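PDB 7ANV: ancestral D-type dye decolorizing peroxidase from Geotrichum candidum, which probably uses hydrogen peroxide and its haem iron to oxidise dyes and related aromatic compounds, as other dye-decolorizing peroxidases do. Local coordinates for residues Asn262-Leu265 with Glu266-Ile270; Asp332-Arg336 with Cys337-Ala341; Pro420-Pro423 with Asn424-Pro428. One frame throughout, in Å; residues are numbered along the deposited sequence.

Contact 1: residues Asn262-Leu265 with Glu266-Ile270; sequences NKFL and EENPI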
ATOM      1  N   ASN A 262      16.837  12.434  -0.470  1.00 22.94           N
ATOM      2  CA  ASN A 262      17.467  13.265  -1.525  1.00 24.86           C
ATOM      3  C   ASN A 262      18.971  13.373  -1.258  1.00 25.74           C
ATOM      4  O   ASN A 262      19.750  13.327  -2.217  1.00 26.30           O
ATOM      5  CB  ASN A 262      16.765  14.618  -1.635  1.00 25.88           C
ATOM      6  CG  ASN A 262      15.477  14.493  -2.410  1.00 26.20           C
ATOM      7  OD1 ASN A 262      15.392  13.653  -3.316  1.00 26.31           O
ATOM      8  ND2 ASN A 262      14.512  15.331  -2.084  1.00 27.09           N
ATOM      9  N   LYS A 263      19.358  13.553   0.002  1.00 27.64           N
ATOM     10  CA  LYS A 263      20.782  13.674   0.393  1.00 27.54           C
ATOM     11  C   LYS A 263      21.510  12.391   0.004  1.00 26.48           C
ATOM     12  O   LYS A 263      22.619  12.469  -0.517  1.00 27.62           O
ATOM     13  CB  LYS A 263      20.877  13.913   1.896  1.00 30.22           C
ATOM     14  CG  LYS A 263      22.269  14.107   2.456  1.00 33.73           C
ATOM     15  CD  LYS A 263      22.194  14.363   3.974  1.00 36.93           C
ATOM     16  CE  LYS A 263      23.498  14.800   4.605  1.00 40.27           C
ATOM     17  NZ  LYS A 263      24.398  13.648   4.839  1.00 42.49           N
ATOM     18  N   PHE A 264      20.899  11.241   0.249  1.00 24.85           N
ATOM     19  CA  PHE A 264      21.498   9.947  -0.122  1.00 25.11           C
ATOM     20  C   PHE A 264      21.726   9.881  -1.643  1.00 23.96           C
ATOM     21  O   PHE A 264      22.816   9.448  -2.098  1.00 24.16           O
ATOM     22  CB  PHE A 264      20.606   8.839   0.412  1.00 25.65           C
ATOM     23  CG  PHE A 264      21.199   7.490   0.150  1.00 26.84           C
ATOM     24  CD1 PHE A 264      22.318   7.085   0.852  1.00 28.11           C
ATOM     25  CD2 PHE A 264      20.725   6.703  -0.871  1.00 26.18           C
ATOM     26  CE1 PHE A 264      22.892   5.856   0.585  1.00 29.06           C
ATOM     27  CE2 PHE A 264      21.271   5.460  -1.104  1.00 26.84           C
ATOM     28  CZ  PHE A 264      22.368   5.052  -0.389  1.00 27.85           C
ATOM     29  N   LEU A 265      20.720  10.243  -2.448  1.00 23.32           N
ATOM     30  CA  LEU A 265      20.895  10.212  -3.920  1.00 22.68           C
ATOM     31  C   LEU A 265      22.037  11.174  -4.281  1.00 23.51           C
ATOM     32  O   LEU A 265      22.886  10.818  -5.087  1.00 24.46           O
ATOM     33  CB  LEU A 265      19.596  10.614  -4.622  1.00 22.28           C
ATOM     34  CG  LEU A 265      18.390   9.706  -4.377  1.00 21.94           C
ATOM     35  CD1 LEU A 265      17.251  10.159  -5.252  1.00 22.62           C
ATOM     36  CD2 LEU A 265      18.691   8.245  -4.629  1.00 21.62           C
ATOM     37  N   GLU A 266      22.030  12.369  -3.704  1.00 25.75           N
ATOM     38  CA  GLU A 266      22.987  13.459  -4.039  1.00 28.24           C
ATOM     39  C   GLU A 266      24.405  12.977  -3.742  1.00 27.88           C
ATOM     40  O   GLU A 266      25.331  13.268  -4.527  1.00 27.76           O
ATOM     41  CB  GLU A 266      22.657  14.730  -3.235  1.00 32.17           C
ATOM     42  CG  GLU A 266      21.360  15.414  -3.684  1.00 36.21           C
ATOM     43  CD  GLU A 266      20.630  16.381  -2.733  1.00 40.61           C
ATOM     44  OE1 GLU A 266      20.987  16.491  -1.512  1.00 46.61           O
ATOM     45  OE2 GLU A 266      19.657  17.030  -3.204  1.00 44.12           O
ATOM     46  N   GLU A 267      24.592  12.242  -2.649  1.00 28.35           N
ATOM     47  CA  GLU A 267      25.947  11.790  -2.215  1.00 28.95           C
ATOM     48  C   GLU A 267      26.402  10.540  -2.986  1.00 27.99           C
ATOM     49  O   GLU A 267      27.573  10.152  -2.851  1.00 28.10           O
ATOM     50  CB  GLU A 267      25.933  11.546  -0.707  1.00 31.44           C
ATOM     51  CG  GLU A 267      25.829  12.846   0.075  1.00 33.91           C
ATOM     52  CD  GLU A 267      25.727  12.690   1.588  1.00 36.92           C
ATOM     53  OE1 GLU A 267      25.417  11.575   2.065  1.00 40.09           O
ATOM     54  OE2 GLU A 267      25.893  13.693   2.276  1.00 42.48           O
ATOM     55  N   ASN A 268      25.525   9.892  -3.748  1.00 25.69           N
ATOM     56  CA  ASN A 268      25.835   8.556  -4.313  1.00 24.88           C
ATOM     57  C   ASN A 268      25.537   8.486  -5.801  1.00 24.45           C
ATOM     58  O   ASN A 268      24.989   7.472  -6.269  1.00 24.06           O
ATOM     59  CB  ASN A 268      25.066   7.484  -3.551  1.00 24.73           C
ATOM     60  CG  ASN A 268      25.638   7.309  -2.160  1.00 25.59           C
ATOM     61  OD1 ASN A 268      26.707   6.727  -1.999  1.00 26.55           O
ATOM     62  ND2 ASN A 268      24.977   7.869  -1.167  1.00 27.36           N
ATOM     63  N   PRO A 269      25.907   9.493  -6.609  1.00 24.01           N
ATOM     64  CA  PRO A 269      25.599   9.413  -8.045  1.00 23.87           C
ATOM     65  C   PRO A 269      26.316   8.213  -8.685  1.00 23.77           C
ATOM     66  O   PRO A 269      27.509   7.956  -8.386  1.00 24.30           O
ATOM     67  CB  PRO A 269      26.169  10.731  -8.594  1.00 24.66           C
ATOM     68  CG  PRO A 269      27.304  11.050  -7.624  1.00 25.67           C
ATOM     69  CD  PRO A 269      26.725  10.674  -6.267  1.00 25.54           C
ATOM     70  N   ILE A 270      25.609   7.516  -9.555  1.00 22.97           N
ATOM     71  CA  ILE A 270      26.197   6.465 -10.422  1.00 22.97           C
ATOM     72  C   ILE A 270      27.095   7.150 -11.456  1.00 23.22           C
ATOM     73  O   ILE A 270      26.653   8.121 -12.104  1.00 22.86           O
ATOM     74  CB  ILE A 270      25.102   5.599 -11.063  1.00 22.12           C
ATOM     75  CG1 ILE A 270      24.336   4.846  -9.992  1.00 22.04           C
ATOM     76  CG2 ILE A 270      25.702   4.647 -12.086  1.00 21.96           C
ATOM     77  CD1 ILE A 270      22.980   4.372 -10.438  1.00 21.02           C
TER
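Glu266, Lys263 and Glu267 have the most surface buried by this contact, which lies near the C-terminal end of helix 258-267. Lys263 and Glu267, four residues apart on the same helical face, form a salt bridge: NZ of Lys263 meets OE2 of Glu267 at 3.0 Å, on the syn side of the carboxylate and 24° out of its plane. The Lys263 chain leaves opposite its main-chain nitrogen (chi1 -178°) and runs straight as far as its last torsion, which brings the ammonium round to OE2. Glu266 instead lays its methylene chain over the backbone of the preceding turn, its CG 3.0 Å from O of Asn262, while its OE1 is engaged by Lys384 in a second salt bridge. Beneath these side chains N of Glu266 and N of Glu267 bond to O of Asn262 and O of Lys263, the regular i to i+4 pattern.

At the C-terminal end Asn268 takes over. Its ND2 donates to O of Phe264 at 2.8 Å, in the carbonyl plane and on a lone pair, so a side-chain amide answers a main-chain acceptor of the helix. The same ND2 lies 3.3 Å above one face of the Phe264 ring, offset toward its rim. Phe264 also meets Leu458 of strand 458-459 and the ring of Phe465, whereas Leu265 and Asn268 pack against Leu290 and Leu286 of helix 279-291.

Contact 2: residues Asp332-Arg336 with Cys337-Ala341; sequences DSQTR and CPFAA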
ATOM      1  N   ASP A 332      25.349 -11.081 -14.555  1.00 28.24           N
ATOM      2  CA  ASP A 332      25.105  -9.622 -14.709  1.00 28.29           C
ATOM      3  C   ASP A 332      23.620  -9.329 -15.000  1.00 25.94           C
ATOM      4  O   ASP A 332      23.309  -8.341 -15.705  1.00 24.11           O
ATOM      5  CB  ASP A 332      26.033  -9.035 -15.774  1.00 31.89           C
ATOM      6  CG  ASP A 332      27.477  -9.457 -15.616  1.00 37.52           C
ATOM      7  OD1 ASP A 332      28.025  -9.271 -14.497  1.00 42.43           O
ATOM      8  OD2 ASP A 332      28.045  -9.976 -16.589  1.00 38.70           O
ATOM      9  N   SER A 333      22.685 -10.060 -14.391  1.00 24.10           N
ATOM     10  CA  SER A 333      21.251  -9.894 -14.724  1.00 23.71           C
ATOM     11  C   SER A 333      20.607  -8.645 -14.090  1.00 22.10           C
ATOM     12  O   SER A 333      19.404  -8.477 -14.299  1.00 21.94           O
ATOM     13  CB  SER A 333      20.443 -11.103 -14.371  1.00 24.29           C
ATOM     14  OG  SER A 333      20.603 -11.384 -13.004  1.00 23.08           O
ATOM     15  N   GLN A 334      21.351  -7.795 -13.375  1.00 20.33           N
ATOM     16  CA  GLN A 334      20.793  -6.541 -12.782  1.00 19.82           C
ATOM     17  C   GLN A 334      21.112  -5.352 -13.697  1.00 19.87           C
ATOM     18  O   GLN A 334      20.945  -4.199 -13.261  1.00 18.78           O
ATOM     19  CB  GLN A 334      21.352  -6.344 -11.376  1.00 19.33           C
ATOM     20  CG  GLN A 334      20.985  -7.479 -10.439  1.00 20.00           C
ATOM     21  CD  GLN A 334      21.350  -7.151  -9.016  1.00 19.69           C
ATOM     22  OE1 GLN A 334      20.621  -6.447  -8.320  1.00 21.47           O
ATOM     23  NE2 GLN A 334      22.511  -7.624  -8.573  1.00 20.22           N
ATOM     24  N   THR A 335      21.441  -5.588 -14.970  1.00 19.09           N
ATOM     25  CA  THR A 335      21.795  -4.491 -15.897  1.00 20.29           C
ATOM     26  C   THR A 335      20.658  -3.467 -15.969  1.00 19.95           C
ATOM     27  O   THR A 335      20.927  -2.241 -15.928  1.00 20.58           O
ATOM     28  CB  THR A 335      22.109  -5.043 -17.287  1.00 20.78           C
ATOM     29  OG1 THR A 335      23.278  -5.861 -17.158  1.00 21.87           O
ATOM     30  CG2 THR A 335      22.286  -3.961 -18.330  1.00 22.04           C
ATOM     31  N   ARG A 336      19.405  -3.921 -16.090  1.00 19.54           N
ATOM     32  CA  ARG A 336      18.270  -2.996 -16.354  1.00 20.15           C
ATOM     33  C   ARG A 336      17.561  -2.623 -15.059  1.00 19.91           C
ATOM     34  O   ARG A 336      17.128  -1.481 -14.941  1.00 19.81           O
ATOM     35  CB  ARG A 336      17.286  -3.616 -17.345  1.00 20.41           C
ATOM     36  CG  ARG A 336      17.968  -4.089 -18.619  1.00 22.41           C
ATOM     37  CD  ARG A 336      17.004  -4.774 -19.573  1.00 23.84           C
ATOM     38  NE  ARG A 336      16.107  -3.806 -20.167  1.00 24.59           N
ATOM     39  CZ  ARG A 336      16.382  -3.119 -21.280  1.00 25.64           C
ATOM     40  NH1 ARG A 336      17.565  -3.177 -21.872  1.00 26.37           N
ATOM     41  NH2 ARG A 336      15.481  -2.298 -21.775  1.00 26.48           N
ATOM     42  N   CYS A 337      17.427  -3.555 -14.118  1.00 19.44           N
ATOM     43  CA  CYS A 337      16.751  -3.285 -12.830  1.00 18.96           C
ATOM     44  C   CYS A 337      17.421  -4.102 -11.747  1.00 18.25           C
ATOM     45  O   CYS A 337      17.501  -5.329 -11.834  1.00 18.79           O
ATOM     46  CB  CYS A 337      15.293  -3.686 -12.927  1.00 18.72           C
ATOM     47  SG  CYS A 337      14.314  -3.243 -11.482  1.00 19.28           S
ATOM     48  N   PRO A 338      17.886  -3.456 -10.669  1.00 17.84           N
ATOM     49  CA  PRO A 338      18.425  -4.218  -9.544  1.00 17.40           C
ATOM     50  C   PRO A 338      17.357  -5.177  -8.999  1.00 17.27           C
ATOM     51  O   PRO A 338      16.175  -4.846  -8.986  1.00 17.13           O
ATOM     52  CB  PRO A 338      18.802  -3.147  -8.530  1.00 18.28           C
ATOM     53  CG  PRO A 338      18.991  -1.918  -9.388  1.00 18.18           C
ATOM     54  CD  PRO A 338      17.945  -2.000 -10.469  1.00 17.92           C
ATOM     55  N   PHE A 339      17.763  -6.338  -8.499  1.00 17.10           N
ATOM     56  CA  PHE A 339      16.822  -7.267  -7.821  1.00 17.72           C
ATOM     57  C   PHE A 339      16.080  -6.553  -6.693  1.00 17.63           C
ATOM     58  O   PHE A 339      14.860  -6.756  -6.488  1.00 18.43           O
ATOM     59  CB  PHE A 339      17.537  -8.476  -7.225  1.00 18.27           C
ATOM     60  CG  PHE A 339      17.961  -9.510  -8.230  1.00 18.80           C
ATOM     61  CD1 PHE A 339      17.003 -10.210  -8.960  1.00 19.42           C
ATOM     62  CD2 PHE A 339      19.297  -9.753  -8.482  1.00 19.09           C
ATOM     63  CE1 PHE A 339      17.387 -11.184  -9.863  1.00 19.18           C
ATOM     64  CE2 PHE A 339      19.671 -10.721  -9.405  1.00 19.37           C
ATOM     65  CZ  PHE A 339      18.718 -11.401 -10.105  1.00 19.51           C
ATOM     66  N   ALA A 340      16.790  -5.723  -5.929  1.00 17.94           N
ATOM     67  CA  ALA A 340      16.249  -5.147  -4.693  1.00 18.37           C
ATOM     68  C   ALA A 340      15.476  -3.850  -4.991  1.00 18.44           C
ATOM     69  O   ALA A 340      15.022  -3.225  -4.017  1.00 18.34           O
ATOM     70  CB  ALA A 340      17.351  -4.966  -3.676  1.00 19.21           C
ATOM     71  N   ALA A 341      15.353  -3.421  -6.256  1.00 18.16           N
ATOM     72  CA  ALA A 341      14.510  -2.237  -6.554  1.00 17.55           C
ATOM     73  C   ALA A 341      13.116  -2.522  -5.988  1.00 17.23           C
ATOM     74  O   ALA A 341      12.635  -3.668  -6.110  1.00 16.82           O
ATOM     75  CB  ALA A 341      14.476  -1.936  -8.047  1.00 18.15           C
TER
HETATM   76  O   HOH W   1      19.699  -5.933  -5.825  1.00 18.78           O
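The backbone turns back on itself between Gln334 and Pro338, whose CA atoms come within 4.6 Å, with type I beta turns at Asp332-Thr335 and Pro338-Ala341 on the two sides of the bend. Gln334 bridges it. Its OE1 accepts N of Phe339 at 2.9 Å, an N-H...O angle of 157°, with the donor tilted 26° from the carbonyl plane. A water 2.7 Å from OE1, which accepts from N of Ala340, probably donates to it, so OE1 can serve two successive amides, one of them through the water. CG lies anti to the carbonyl carbon (chi1 -61°) and the chain beyond is extended, which carries the amide across to the Phe339 ring; the two side chains cross at about a right angle, CD of Gln334 3.4 Å from CD2 of Phe339.

This loop of the C-terminal peroxidase region leads into helix 342-346, with Ala341 at its N-cap position and the Ala341 N to Pro338 O bond closing the preceding turn. With an alanine in place of Gln334, the amide of Phe339 is likely to lose its acceptor, the water one anchor, and the ring its packing against CG and CD.

Ser333 OG approaches CZ of the same ring at 3.5 Å, while its hydroxyl is hydrogen-bonded to O of Ala328. Arg336 is held through NE by O of Asp301, and O of Gln334 and of Thr335 both receive Arg289.

Contact 3: residues Pro420-Pro423 with Asn424-Pro428; sequences PSKP and NPVTP. With SO4 (sulfate ion), chain E.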
ATOM      1  N   PRO A 420      15.500 -16.595  -5.214  1.00 23.57           N
ATOM      2  CA  PRO A 420      16.390 -17.740  -5.440  1.00 24.11           C
ATOM      3  C   PRO A 420      16.732 -17.957  -6.922  1.00 23.87           C
ATOM      4  O   PRO A 420      17.610 -18.763  -7.186  1.00 24.47           O
ATOM      5  CB  PRO A 420      15.624 -18.942  -4.897  1.00 25.88           C
ATOM      6  CG  PRO A 420      14.200 -18.462  -4.668  1.00 27.12           C
ATOM      7  CD  PRO A 420      14.209 -16.955  -4.613  1.00 24.75           C
ATOM      8  N   SER A 421      15.998 -17.325  -7.851  1.00 21.59           N
ATOM      9  CA  SER A 421      16.271 -17.449  -9.303  1.00 21.27           C
ATOM     10  C   SER A 421      17.561 -16.691  -9.654  1.00 21.24           C
ATOM     11  O   SER A 421      18.120 -16.894 -10.747  1.00 21.38           O
ATOM     12  CB  SER A 421      15.103 -16.940 -10.078  1.00 21.72           C
ATOM     13  OG  SER A 421      14.758 -15.671  -9.581  1.00 20.79           O
ATOM     14  N   LYS A 422      18.049 -15.838  -8.753  1.00 19.97           N
ATOM     15  CA  LYS A 422      19.327 -15.100  -8.980  1.00 19.80           C
ATOM     16  C   LYS A 422      20.497 -16.077  -9.059  1.00 19.56           C
ATOM     17  O   LYS A 422      20.438 -17.214  -8.597  1.00 19.50           O
ATOM     18  CB  LYS A 422      19.517 -14.107  -7.827  1.00 20.21           C
ATOM     19  CG  LYS A 422      20.027 -14.801  -6.566  1.00 20.05           C
ATOM     20  CD  LYS A 422      20.205 -13.963  -5.322  1.00 20.20           C
ATOM     21  CE  LYS A 422      20.515 -14.815  -4.116  1.00 19.99           C
ATOM     22  NZ  LYS A 422      21.772 -15.596  -4.282  1.00 20.22           N
ATOM     23  N   PRO A 423      21.656 -15.649  -9.620  1.00 19.49           N
ATOM     24  CA  PRO A 423      22.871 -16.428  -9.555  1.00 19.87           C
ATOM     25  C   PRO A 423      23.298 -16.578  -8.099  1.00 19.34           C
ATOM     26  O   PRO A 423      23.223 -15.628  -7.324  1.00 19.91           O
ATOM     27  CB  PRO A 423      23.907 -15.632 -10.376  1.00 20.49           C
ATOM     28  CG  PRO A 423      23.045 -14.752 -11.259  1.00 20.18           C
ATOM     29  CD  PRO A 423      21.846 -14.417 -10.410  1.00 20.02           C
ATOM     30  N   ASN A 424      23.796 -17.762  -7.771  1.00 19.90           N
ATOM     31  CA  ASN A 424      24.203 -18.046  -6.365  1.00 19.85           C
ATOM     32  C   ASN A 424      25.144 -16.983  -5.794  1.00 20.82           C
ATOM     33  O   ASN A 424      24.989 -16.669  -4.604  1.00 20.59           O
ATOM     34  CB  ASN A 424      24.773 -19.441  -6.180  1.00 20.53           C
ATOM     35  CG  ASN A 424      23.720 -20.507  -6.347  1.00 20.35           C
ATOM     36  OD1 ASN A 424      22.545 -20.249  -6.150  1.00 20.69           O
ATOM     37  ND2 ASN A 424      24.158 -21.702  -6.682  1.00 22.67           N
ATOM     38  N   PRO A 425      26.184 -16.470  -6.505  1.00 20.67           N
ATOM     39  CA  PRO A 425      27.080 -15.463  -5.911  1.00 21.39           C
ATOM     40  C   PRO A 425      26.455 -14.104  -5.593  1.00 22.02           C
ATOM     41  O   PRO A 425      27.116 -13.300  -4.904  1.00 22.21           O
ATOM     42  CB  PRO A 425      28.196 -15.280  -6.962  1.00 21.61           C
ATOM     43  CG  PRO A 425      28.151 -16.567  -7.746  1.00 22.11           C
ATOM     44  CD  PRO A 425      26.659 -16.902  -7.824  1.00 21.40           C
ATOM     45  N   VAL A 426      25.231 -13.840  -6.075  1.00 20.88           N
ATOM     46  CA  VAL A 426      24.626 -12.493  -5.922  1.00 20.65           C
ATOM     47  C   VAL A 426      23.924 -12.385  -4.569  1.00 20.74           C
ATOM     48  O   VAL A 426      23.177 -13.295  -4.220  1.00 20.34           O
ATOM     49  CB  VAL A 426      23.718 -12.167  -7.114  1.00 20.62           C
ATOM     50  CG1 VAL A 426      22.893 -10.901  -6.881  1.00 20.64           C
ATOM     51  CG2 VAL A 426      24.571 -12.056  -8.370  1.00 21.16           C
ATOM     52  N   THR A 427      24.166 -11.314  -3.816  0.50 20.96           N
ATOM     53  CA  THR A 427      23.343 -10.939  -2.630  0.50 21.12           C
ATOM     54  C   THR A 427      22.645  -9.608  -2.889  0.50 20.93           C
ATOM     55  O   THR A 427      23.252  -8.556  -2.702  0.50 21.33           O
ATOM     56  CB  THR A 427      24.169 -10.859  -1.343  0.50 21.45           C
ATOM     57  OG1 THR A 427      24.813 -12.119  -1.217  0.50 21.56           O
ATOM     58  CG2 THR A 427      23.327 -10.556  -0.124  0.50 20.85           C
ATOM     59  N   PRO A 428      21.374  -9.633  -3.337  1.00 20.64           N
ATOM     60  CA  PRO A 428      20.618  -8.423  -3.688  1.00 20.37           C
ATOM     61  C   PRO A 428      20.547  -7.352  -2.598  1.00 20.30           C
ATOM     62  O   PRO A 428      20.712  -6.171  -2.900  1.00 20.65           O
ATOM     63  CB  PRO A 428      19.220  -8.979  -3.951  1.00 20.03           C
ATOM     64  CG  PRO A 428      19.486 -10.350  -4.500  1.00 20.81           C
ATOM     65  CD  PRO A 428      20.594 -10.858  -3.598  1.00 20.73           C
TER
HETATM   66  S   SO4 E 604      27.742 -21.071  -8.339  1.00 30.33           S
HETATM   67  O1  SO4 E 604      28.719 -21.700  -9.208  1.00 30.77           O
HETATM   68  O2  SO4 E 604      26.864 -22.076  -7.797  1.00 26.82           O
HETATM   69  O3  SO4 E 604      26.953 -20.136  -9.129  1.00 29.13           O
HETATM   70  O4  SO4 E 604      28.479 -20.405  -7.304  1.00 27.20           O
HETATM   71  O   HOH W   2      20.910 -17.990  -5.924  1.00 18.35           O
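A type I beta turn, Pro423 to Val426, forms the bend of this proline-rich surface loop, and the side chain of Lys422 folds back toward the turn's carbonyls. The turn is closed by N of Val426, which donates to O of Pro423 at 3.0 Å from above the carbonyl plane, 44° out of it. Lys422 NZ reaches O of Val426 at 2.7 Å, nearly along the C=O axis, with a second, weak bond to O of Pro423. CG of the lysine sits between its backbone N and carbonyl carbon (chi1 78°), a placement that sends the chain back toward the turn's carbonyls rather than outward; the bend at chi4 then brings the ammonium to them. On the way CD of Lys422 packs on CD of Pro428 at 3.6 Å, the two side chains crossing at about a right angle.

A water adds to this network, accepting from Lys422 NZ at 3.0 Å and donating to O of Lys422 and to OD1 of Asn424. It thus joins both ends of the lysine to the asparagine amide, whose ND2 points the other way and bonds O2 of a sulfate ion at 3.0 Å, probably a guest from the crystallisation liquor. Pro423 and Val426 lie side by side, with CD of the proline 4.1 Å from CG2 of the valine.

The loop runs between helix 405-413 and strand 445-446. Lys422 and Val426 rest on Phe339 and Gln334, Ser421 OG bonds to O of Asp351, and backbone bonds tie Pro428 to Ser447, just past the strand.

Overall arrangement
The three contacts follow one another along the chain, and none overlaps another. Contact 1 ends helix 258-267, which comes directly after strand 247-256 of the second antiparallel sheet. Contacts 2 and 3 lie in loops, their centres about 11 Å apart, and touch: CZ of Phe339 packs at 3.6 Å on CB of Lys422, and Gln334 meets Val426. Two loops distant in sequence are thereby joined, and both reach the region of strand 445-446 and Ser447. Contact 1 stands apart, its centre about 19 Å from that of contact 2 and about 26 Å from that of contact 3. The side chain of Cys337 in contact 2 is about 9 Å from the haem, that of Asn262 in contact 1 about 12 Å.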